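Local coordinates for phosphotransferase system, mannose/fructose/N-acetylgalactosamine-specific component IIB (Thermoanaerobacter tengcongensis, PDB 3LFJ), which probably transfers a phosphoryl group to an incoming sugar, as the cytoplasmic IIB component of a mannose-type (sorbose subfamily) phosphotransferase transport system, at residues A[52-57]-A[111-116]. Sequence-based numbering, arbitrary orientation.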
# COMPACT_ATOMS: atom_id res chain seq x y z
N VAL A 52 -7.74 3.73 3.57
CA VAL A 52 -7.76 4.71 2.50
C VAL A 52 -7.07 4.08 1.30
O VAL A 52 -5.88 3.80 1.34
CB VAL A 52 -7.08 6.02 2.90
CG1 VAL A 52 -6.96 6.96 1.69
CG2 VAL A 52 -7.88 6.69 4.02
N ILE A 53 -7.84 3.85 0.25
CA ILE A 53 -7.29 3.35 -1.01
C ILE A 53 -6.96 4.54 -1.87
O ILE A 53 -7.81 5.42 -2.09
CB ILE A 53 -8.27 2.45 -1.76
CG1 ILE A 53 -8.63 1.23 -0.90
CG2 ILE A 53 -7.64 2.03 -3.11
CD1 ILE A 53 -9.74 0.38 -1.48
N ILE A 54 -5.72 4.61 -2.33
CA ILE A 54 -5.30 5.69 -3.22
C ILE A 54 -5.02 5.09 -4.59
O ILE A 54 -4.08 4.30 -4.75
CB ILE A 54 -4.03 6.45 -2.71
CG1 ILE A 54 -4.32 7.07 -1.35
CG2 ILE A 54 -3.66 7.54 -3.72
CD1 ILE A 54 -3.07 7.70 -0.69
N ASP A 55 -5.87 5.41 -5.56
CA ASP A 55 -5.74 4.89 -6.91
C ASP A 55 -6.60 5.73 -7.86
O ASP A 55 -7.79 5.92 -7.62
CB ASP A 55 -6.23 3.44 -6.95
CG ASP A 55 -5.91 2.78 -8.26
OD1 ASP A 55 -4.72 2.44 -8.48
OD2 ASP A 55 -6.83 2.60 -9.08
N ASP A 56 -6.00 6.20 -8.95
CA ASP A 56 -6.72 7.08 -9.88
C ASP A 56 -7.80 6.31 -10.63
O ASP A 56 -8.84 6.89 -10.94
CB ASP A 56 -5.76 7.67 -10.91
CG ASP A 56 -4.95 8.84 -10.38
OD1 ASP A 56 -5.27 9.42 -9.31
OD2 ASP A 56 -4.00 9.22 -11.10
N GLU A 57 -7.55 5.04 -10.94
CA GLU A 57 -8.56 4.23 -11.66
C GLU A 57 -9.75 3.96 -10.75
O GLU A 57 -10.90 4.15 -11.14
CB GLU A 57 -7.97 2.90 -12.15
CG GLU A 57 -7.08 3.02 -13.37
CD GLU A 57 -6.68 1.68 -13.98
OE1 GLU A 57 -7.28 0.64 -13.62
OE2 GLU A 57 -5.77 1.69 -14.83
N LYS A 111 4.69 5.57 -5.36
CA LYS A 111 5.78 6.49 -5.69
C LYS A 111 5.26 7.90 -5.94
O LYS A 111 5.81 8.88 -5.45
CB LYS A 111 6.59 5.99 -6.90
CG LYS A 111 7.59 7.01 -7.45
CD LYS A 111 8.26 6.46 -8.71
CE LYS A 111 9.63 7.07 -8.96
NZ LYS A 111 9.62 8.55 -9.06
N ARG A 112 4.17 8.01 -6.70
CA ARG A 112 3.60 9.33 -6.96
C ARG A 112 3.21 10.07 -5.68
O ARG A 112 3.47 11.29 -5.55
CB ARG A 112 2.41 9.24 -7.91
CG ARG A 112 2.82 8.91 -9.33
CD ARG A 112 1.61 8.50 -10.15
NE ARG A 112 0.65 9.58 -10.23
CZ ARG A 112 -0.65 9.40 -10.48
NH1 ARG A 112 -1.11 8.17 -10.65
NH2 ARG A 112 -1.47 10.45 -10.54
N VAL A 113 2.59 9.38 -4.72
CA VAL A 113 2.21 10.07 -3.49
C VAL A 113 3.41 10.39 -2.62
O VAL A 113 3.44 11.44 -1.98
CB VAL A 113 1.12 9.37 -2.66
CG1 VAL A 113 -0.20 9.30 -3.45
CG2 VAL A 113 1.56 8.01 -2.22
N MET A 114 4.39 9.51 -2.58
CA MET A 114 5.59 9.83 -1.81
C MET A 114 6.35 10.98 -2.46
O MET A 114 6.84 11.87 -1.76
CB MET A 114 6.46 8.60 -1.63
CG MET A 114 5.75 7.53 -0.84
SD MET A 114 6.86 6.23 -0.27
CE MET A 114 7.76 7.12 0.99
N ASP A 115 6.44 10.99 -3.78
CA ASP A 115 7.05 12.12 -4.48
C ASP A 115 6.30 13.43 -4.25
O ASP A 115 6.88 14.52 -4.33
CB ASP A 115 7.19 11.84 -5.98
CG ASP A 115 8.27 10.81 -6.28
OD1 ASP A 115 9.08 10.48 -5.36
OD2 ASP A 115 8.31 10.33 -7.43
N GLY A 116 5.00 13.32 -3.96
CA GLY A 116 4.18 14.48 -3.66
C GLY A 116 4.24 14.93 -2.21
O GLY A 116 3.56 15.87 -1.82
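Arg112 reaches from helix 107-115 to Asp56, just past the end of strand 50-54, and forms a salt bridge. Both end nitrogens of the guanidinium converge on a single oxygen. NH2 of Arg112 donates to OD2 of Asp56 at 2.9 Å, and NH1 of Arg112 donates to the same OD2 at 3.1 Å. The oxygen lies in the guanidinium plane, at the end edge of the group. Because both nitrogens share OD2 and the carboxylate is turned 65° from the guanidinium plane, this is not the flat two-oxygen, two-nitrogen pairing. NH2 comes in on the syn side of OD2, and NH1 comes from well above the carboxylate, on the same face. A bend at chi3 (61°) in the Arg112 chain turns the guanidinium end-on to Asp56.

Alongside the salt bridge, CG2 of Ile54 meets CG1 of Val113 at 3.9 Å, methyl to methyl. With chi1 at -60°, CG1 of Ile54 lies beside the backbone N and CG2 is left anti to it, facing the helix. Val83 touches Ile54, Val113 and Arg112, and Phe104 touches Ile54 and Val113.

In the second shell, the backbone N of Val83, at the start of helix 83-91, holds OD1 of Asp56. Separately, Asp55, at the N-cap, caps the backbone N of Leu58 at the turn that carries Asp56. The contact joins the end of strand 50-54 to helix 107-115, which follows the adjacent parallel strand 98-104 of the mixed sheet. With two donors on OD2 and one on OD1, Asp56 probably stays ionised, its charge balanced by Arg112.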